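Peroxinectin A (Dictyostelium discoideum, PDB 6ERC) catalyses the oxidation of phenolic donors by hydrogen peroxide, and of halide and pseudohalide ions such as iodide and thiocyanate, as a secreted heme peroxidase. Local coordinates at residues 382-385 with 386-390; 456-459 with 460-464. All blocks are in the same frame, centred on the assembly; numbering follows the deposited sequence.

In the fold
Both contacts are local, each made within a single helix: contact 1 on helix 379-390 and contact 2 on helix 452-467, later in the chain. Their centres lie about 21 Å apart and their nearest atoms about 9 Å, so they do not touch. Contact 1 is buried and strongly polar, with two arginines turned onto a heme propionate. Contact 2 is only partly buried. One flank, with Ile-458 and Phe-462, is apolar, the Ile-458 side chain about 8 Å from the heme; another carries the Glu-460 to Arg-464 salt bridge. Helix 294-300 borders both, through Thr-299 beside Asn-387 and through Phe-296 and Ala-300 beside Ile-457, Ile-458, Gln-461 and Phe-462.

Contact 1: residues 382-385 with 386-390; sequences RNLQ and RNRDH. With HEM (protoporphyrin IX containing Fe), chain F.
Arg-382 and Arg-386, one helical turn apart, reach the same heme propionate by different torsions. The chain of Arg-382 leaves beside its backbone N (chi1 -71°) and bends at chi3, whereas CG of Arg-386 stands anti to N (chi1 -165°) and the chain folds at chi2 and chi3. NE of Arg-382 donates to HEM O2A at 2.9 Å. Arg-386 straddles the carboxylate: its NH2 gives O2A a nearly straight bond of 2.8 Å, and its NE meets O1A at 3.3 Å. The two guanidinium planes are 53° apart, and their NH2 atoms come within 3.5 Å of each other, a proximity the shared carboxylate would offset. Thr-119 on strand 113-124 takes NH1 of Arg-386. A leucine in place of Arg-386 would remove both its bonds to the carboxylate, and would probably leave the propionate held on this helix by Arg-382 at O2A alone and freer to turn.

One turn on from Asn-383, ND2 of Asn-387 donates to Asn-383 O from well above the carbonyl plane, while the backbone N of Asn-387 meets the same oxygen along the helix. The other end of the amide, OD1, is taken by Thr-299. On another flank, water 1 joins Gln-385 OE1 to Arg-388 NH1, which it approaches at 2.6 Å in the guanidinium plane; Ser-48 and Gln-46 add bonds to these two groups.

Three N-H groups from two arginines one turn apart thus tie one heme propionate to helix 379-390, and the two positive charges would be expected to stabilise its carboxylate form.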
loop_
_atom_site.group_PDB
_atom_site.type_symbol
_atom_site.label_atom_id
_atom_site.label_comp_id
_atom_site.label_asym_id
_atom_site.label_seq_id
_atom_site.Cartn_x
_atom_site.Cartn_y
_atom_site.Cartn_z
ATOM N N ARG A 382 -8.167 8.396 9.887
ATOM C CA ARG A 382 -7.487 8.971 8.731
ATOM C C ARG A 382 -8.086 8.458 7.429
ATOM O O ARG A 382 -8.217 9.210 6.457
ATOM C CB ARG A 382 -5.991 8.666 8.793
ATOM C CG ARG A 382 -5.248 9.444 9.874
ATOM C CD ARG A 382 -3.733 9.368 9.700
ATOM N NE ARG A 382 -3.254 10.205 8.599
ATOM C CZ ARG A 382 -3.064 11.520 8.680
ATOM N NH1 ARG A 382 -3.317 12.167 9.812
ATOM N NH2 ARG A 382 -2.623 12.197 7.623
ATOM N N ASN A 383 -8.469 7.181 7.393
ATOM C CA ASN A 383 -9.078 6.631 6.187
ATOM C C ASN A 383 -10.433 7.272 5.919
ATOM O O ASN A 383 -10.717 7.698 4.794
ATOM C CB ASN A 383 -9.208 5.115 6.311
ATOM C CG ASN A 383 -7.861 4.423 6.421
ATOM O OD1 ASN A 383 -6.874 4.864 5.835
ATOM N ND2 ASN A 383 -7.814 3.336 7.179
ATOM N N LEU A 384 -11.286 7.352 6.945
ATOM C CA LEU A 384 -12.584 8.001 6.784
ATOM C C LEU A 384 -12.421 9.435 6.302
ATOM O O LEU A 384 -13.110 9.873 5.374
ATOM C CB LEU A 384 -13.357 7.962 8.102
ATOM C CG LEU A 384 -14.257 6.748 8.351
ATOM C CD1 LEU A 384 -15.409 6.699 7.354
ATOM C CD2 LEU A 384 -13.464 5.456 8.310
ATOM N N GLN A 385 -11.506 10.183 6.918
ATOM C CA GLN A 385 -11.223 11.537 6.453
ATOM C C GLN A 385 -10.835 11.541 4.981
ATOM O O GLN A 385 -11.361 12.333 4.191
ATOM C CB GLN A 385 -10.109 12.154 7.293
ATOM C CG GLN A 385 -10.512 12.455 8.710
ATOM C CD GLN A 385 -11.358 13.707 8.824
ATOM O OE1 GLN A 385 -12.521 13.648 9.219
ATOM N NE2 GLN A 385 -10.774 14.849 8.480
ATOM N N ARG A 386 -9.906 10.657 4.597
ATOM C CA ARG A 386 -9.403 10.650 3.227
ATOM C C ARG A 386 -10.520 10.363 2.232
ATOM O O ARG A 386 -10.590 10.992 1.171
ATOM C CB ARG A 386 -8.277 9.619 3.093
ATOM C CG ARG A 386 -7.431 9.756 1.831
ATOM C CD ARG A 386 -6.541 10.989 1.868
ATOM N NE ARG A 386 -5.678 11.021 3.045
ATOM C CZ ARG A 386 -4.883 12.039 3.362
ATOM N NH1 ARG A 386 -4.836 13.118 2.591
ATOM N NH2 ARG A 386 -4.134 11.984 4.454
ATOM N N ASN A 387 -11.402 9.414 2.555
ATOM C CA ASN A 387 -12.547 9.151 1.690
ATOM C C ASN A 387 -13.445 10.376 1.589
ATOM O O ASN A 387 -13.906 10.731 0.497
ATOM C CB ASN A 387 -13.336 7.949 2.212
ATOM C CG ASN A 387 -12.596 6.639 2.030
ATOM O OD1 ASN A 387 -12.723 5.980 1.000
ATOM N ND2 ASN A 387 -11.826 6.251 3.038
ATOM N N ARG A 388 -13.706 11.035 2.721
ATOM C CA ARG A 388 -14.521 12.244 2.709
ATOM C C ARG A 388 -13.761 13.418 2.108
ATOM O O ARG A 388 -14.374 14.321 1.524
ATOM C CB ARG A 388 -14.983 12.565 4.130
ATOM C CG ARG A 388 -15.890 11.498 4.717
ATOM C CD ARG A 388 -16.099 11.680 6.205
ATOM N NE ARG A 388 -16.988 10.659 6.750
ATOM C CZ ARG A 388 -17.449 10.654 7.997
ATOM N NH1 ARG A 388 -17.109 11.622 8.838
ATOM N NH2 ARG A 388 -18.257 9.683 8.402
ATOM N N ASP A 389 -12.433 13.422 2.242
ATOM C CA ASP A 389 -11.609 14.420 1.568
ATOM C C ASP A 389 -11.707 14.271 0.054
ATOM O O ASP A 389 -11.864 15.259 -0.671
ATOM C CB ASP A 389 -10.160 14.285 2.040
ATOM C CG ASP A 389 -9.213 15.244 1.337
ATOM O OD1 ASP A 389 -9.670 16.052 0.502
ATOM O OD2 ASP A 389 -8.001 15.189 1.628
ATOM N N HIS A 390 -11.623 13.036 -0.440
ATOM C CA HIS A 390 -11.661 12.780 -1.875
ATOM C C HIS A 390 -13.070 12.778 -2.444
ATOM O O HIS A 390 -13.222 12.744 -3.670
ATOM C CB HIS A 390 -10.999 11.436 -2.195
ATOM C CG HIS A 390 -9.530 11.393 -1.903
ATOM N ND1 HIS A 390 -8.695 10.432 -2.430
ATOM C CD2 HIS A 390 -8.750 12.187 -1.131
ATOM C CE1 HIS A 390 -7.463 10.639 -2.001
ATOM N NE2 HIS A 390 -7.469 11.698 -1.211
HETATM C CHA HEM F . -2.226 4.426 3.309
HETATM C CHB HEM F . -0.094 2.974 7.399
HETATM C CHC HEM F . -0.600 -1.656 5.995
HETATM C CHD HEM F . -2.948 -0.193 2.020
HETATM C C1A HEM F . -1.663 4.427 4.561
HETATM C C2A HEM F . -1.490 5.582 5.407
HETATM C C3A HEM F . -0.904 5.190 6.541
HETATM C C4A HEM F . -0.682 3.764 6.445
HETATM C CMA HEM F . -0.514 6.076 7.745
HETATM C CAA HEM F . -1.935 7.005 5.033
HETATM C CBA HEM F . -3.084 7.365 5.964
HETATM C CGA HEM F . -3.933 8.441 5.339
HETATM O O1A HEM F . -4.543 8.188 4.268
HETATM O O2A HEM F . -4.011 9.553 5.919
HETATM C C1B HEM F . -0.032 1.603 7.355
HETATM C C2B HEM F . 0.586 0.772 8.358
HETATM C C3B HEM F . 0.456 -0.509 7.975
HETATM C C4B HEM F . -0.258 -0.526 6.713
HETATM C CMB HEM F . 1.265 1.354 9.615
HETATM C CAB HEM F . 0.928 -1.802 8.679
HETATM C CBB HEM F . 1.512 -1.810 9.882
HETATM C C1C HEM F . -1.288 -1.675 4.801
HETATM C C2C HEM F . -1.669 -2.854 4.043
HETATM C C3C HEM F . -2.322 -2.441 2.935
HETATM C C4C HEM F . -2.363 -0.996 2.974
HETATM C CMC HEM F . -1.335 -4.279 4.532
HETATM C CAC HEM F . -2.968 -3.205 1.749
HETATM C CBC HEM F . -2.985 -4.530 1.586
HETATM C C1D HEM F . -2.917 1.181 2.002
HETATM C C2D HEM F . -3.389 2.025 0.929
HETATM C C3D HEM F . -3.196 3.294 1.298
HETATM C C4D HEM F . -2.580 3.302 2.601
HETATM C CMD HEM F . -4.027 1.513 -0.378
HETATM C CAD HEM F . -3.513 4.568 0.495
HETATM C CBD HEM F . -2.365 4.717 -0.499
HETATM C CGD HEM F . -2.050 6.170 -0.757
HETATM O O1D HEM F . -1.276 6.762 0.038
HETATM O O2D HEM F . -2.558 6.747 -1.752
HETATM N NA HEM F . -1.157 3.332 5.225
HETATM N NB HEM F . -0.538 0.782 6.365
HETATM N NC HEM F . -1.727 -0.562 4.116
HETATM N ND HEM F . -2.429 1.994 3.005
HETATM FE FE HEM F . -1.447 1.396 4.636
HETATM O O HOH W 1 -15.684 13.825 8.947
#

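Contact 2: residues 456-459 with 460-464; sequences LIIY and EQFFR
Four consecutive i to i+4 bonds, from Leu-456 O to Glu-460 N through Tyr-459 O to Phe-463 N, join 456-459 to 460-464 within helix 452-467. The one from Phe-462 N to Ile-458 O, 3.2 Å long, is almost straight at 176°; Gln-461 N also makes a weak bond to that oxygen. Beside it, Ile-458 and Phe-462 point the same way. With CG2 of Ile-458 anti to its backbone N, this methyl meets the edge of the Phe-462 ring in its plane, 3.6 Å from CD2.

A polar cluster occupies another flank. Arg-464 grips the carboxylate of Glu-460 side-on, NE to OE2 at 2.8 Å and NH1 to OE1 at 3.2 Å, each oxygen being met on its syn side. Water 2 donates both to Glu-460 OE1, at 2.6 Å, and to Ile-457 O, tying the salt bridge back to the preceding turn. The NH2 of Arg-464 is held by the backbone oxygens of Asn-289 and Gln-291, and Gln-461 OE1 by Ser-293 N.

Helix 452-467 packs against two others: Ile-457, Ile-458 and Gln-461 lie against helix 294-300, where Phe-296 also meets Phe-462 edge-to-face, while Tyr-459 and Phe-462 touch Leu-275 and Leu-271 of helix 247-275.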
loop_
_atom_site.group_PDB
_atom_site.type_symbol
_atom_site.label_atom_id
_atom_site.label_comp_id
_atom_site.label_asym_id
_atom_site.label_seq_id
_atom_site.Cartn_x
_atom_site.Cartn_y
_atom_site.Cartn_z
ATOM N N LEU A 456 -14.472 -5.945 -6.916
ATOM C CA LEU A 456 -14.636 -5.365 -8.244
ATOM C C LEU A 456 -13.654 -4.223 -8.477
ATOM O O LEU A 456 -13.082 -4.103 -9.566
ATOM C CB LEU A 456 -16.077 -4.888 -8.425
ATOM C CG LEU A 456 -16.544 -4.612 -9.857
ATOM C CD1 LEU A 456 -18.047 -4.818 -9.960
ATOM C CD2 LEU A 456 -16.174 -3.206 -10.308
ATOM N N ILE A 457 -13.441 -3.375 -7.468
ATOM C CA ILE A 457 -12.538 -2.241 -7.635
ATOM C C ILE A 457 -11.102 -2.723 -7.795
ATOM O O ILE A 457 -10.344 -2.199 -8.623
ATOM C CB ILE A 457 -12.684 -1.269 -6.448
ATOM C CG1 ILE A 457 -14.119 -0.737 -6.368
ATOM C CG2 ILE A 457 -11.706 -0.103 -6.580
ATOM C CD1 ILE A 457 -14.466 -0.099 -5.043
ATOM N N ILE A 458 -10.700 -3.725 -7.012
ATOM C CA ILE A 458 -9.336 -4.233 -7.099
ATOM C C ILE A 458 -9.123 -4.954 -8.425
ATOM O O ILE A 458 -8.117 -4.745 -9.112
ATOM C CB ILE A 458 -9.029 -5.148 -5.900
ATOM C CG1 ILE A 458 -9.061 -4.338 -4.602
ATOM C CG2 ILE A 458 -7.666 -5.810 -6.068
ATOM C CD1 ILE A 458 -9.080 -5.187 -3.348
ATOM N N TYR A 459 -10.068 -5.819 -8.802
ATOM C CA TYR A 459 -9.961 -6.510 -10.081
ATOM C C TYR A 459 -9.817 -5.515 -11.223
ATOM O O TYR A 459 -9.006 -5.715 -12.135
ATOM C CB TYR A 459 -11.187 -7.397 -10.299
ATOM C CG TYR A 459 -11.153 -8.193 -11.586
ATOM C CD1 TYR A 459 -11.504 -7.610 -12.798
ATOM C CD2 TYR A 459 -10.779 -9.528 -11.587
ATOM C CE1 TYR A 459 -11.475 -8.332 -13.974
ATOM C CE2 TYR A 459 -10.749 -10.261 -12.760
ATOM C CZ TYR A 459 -11.097 -9.658 -13.950
ATOM O OH TYR A 459 -11.067 -10.383 -15.121
ATOM N N GLU A 460 -10.589 -4.429 -11.182
ATOM C CA GLU A 460 -10.598 -3.480 -12.289
ATOM C C GLU A 460 -9.276 -2.730 -12.386
ATOM O O GLU A 460 -8.809 -2.425 -13.490
ATOM C CB GLU A 460 -11.769 -2.510 -12.122
ATOM C CG GLU A 460 -12.099 -1.700 -13.369
ATOM C CD GLU A 460 -11.229 -0.466 -13.531
ATOM O OE1 GLU A 460 -10.639 -0.010 -12.528
ATOM O OE2 GLU A 460 -11.136 0.050 -14.665
ATOM N N GLN A 461 -8.652 -2.428 -11.245
ATOM C CA GLN A 461 -7.398 -1.684 -11.261
ATOM C C GLN A 461 -6.268 -2.525 -11.845
ATOM O O GLN A 461 -5.603 -2.118 -12.804
ATOM C CB GLN A 461 -7.044 -1.224 -9.846
ATOM C CG GLN A 461 -5.740 -0.446 -9.764
ATOM C CD GLN A 461 -5.756 0.798 -10.622
ATOM O OE1 GLN A 461 -6.452 1.767 -10.318
ATOM N NE2 GLN A 461 -4.997 0.777 -11.707
ATOM N N PHE A 462 -6.031 -3.706 -11.273
ATOM C CA PHE A 462 -4.871 -4.493 -11.672
ATOM C C PHE A 462 -4.988 -5.025 -13.094
ATOM O O PHE A 462 -3.967 -5.365 -13.701
ATOM C CB PHE A 462 -4.652 -5.636 -10.684
ATOM C CG PHE A 462 -4.048 -5.191 -9.383
ATOM C CD1 PHE A 462 -2.763 -4.677 -9.343
ATOM C CD2 PHE A 462 -4.762 -5.281 -8.202
ATOM C CE1 PHE A 462 -2.203 -4.262 -8.152
ATOM C CE2 PHE A 462 -4.206 -4.870 -7.008
ATOM C CZ PHE A 462 -2.925 -4.362 -6.983
ATOM N N PHE A 463 -6.197 -5.096 -13.649
ATOM C CA PHE A 463 -6.313 -5.377 -15.073
ATOM C C PHE A 463 -5.667 -4.270 -15.894
ATOM O O PHE A 463 -5.003 -4.537 -16.903
ATOM C CB PHE A 463 -7.778 -5.540 -15.465
ATOM C CG PHE A 463 -7.978 -5.877 -16.912
ATOM C CD1 PHE A 463 -8.106 -4.876 -17.859
ATOM C CD2 PHE A 463 -8.032 -7.196 -17.326
ATOM C CE1 PHE A 463 -8.289 -5.184 -19.190
ATOM C CE2 PHE A 463 -8.214 -7.510 -18.655
ATOM C CZ PHE A 463 -8.343 -6.502 -19.589
ATOM N N ARG A 464 -5.842 -3.018 -15.468
ATOM C CA ARG A 464 -5.333 -1.895 -16.244
ATOM C C ARG A 464 -3.831 -1.711 -16.060
ATOM O O ARG A 464 -3.116 -1.467 -17.039
ATOM C CB ARG A 464 -6.086 -0.618 -15.873
ATOM C CG ARG A 464 -7.505 -0.581 -16.424
ATOM C CD ARG A 464 -8.203 0.742 -16.155
ATOM N NE ARG A 464 -8.459 0.956 -14.733
ATOM C CZ ARG A 464 -7.715 1.708 -13.927
ATOM N NH1 ARG A 464 -8.049 1.829 -12.648
ATOM N NH2 ARG A 464 -6.647 2.344 -14.383
HETATM O O HOH W 2 -10.040 0.172 -9.996
#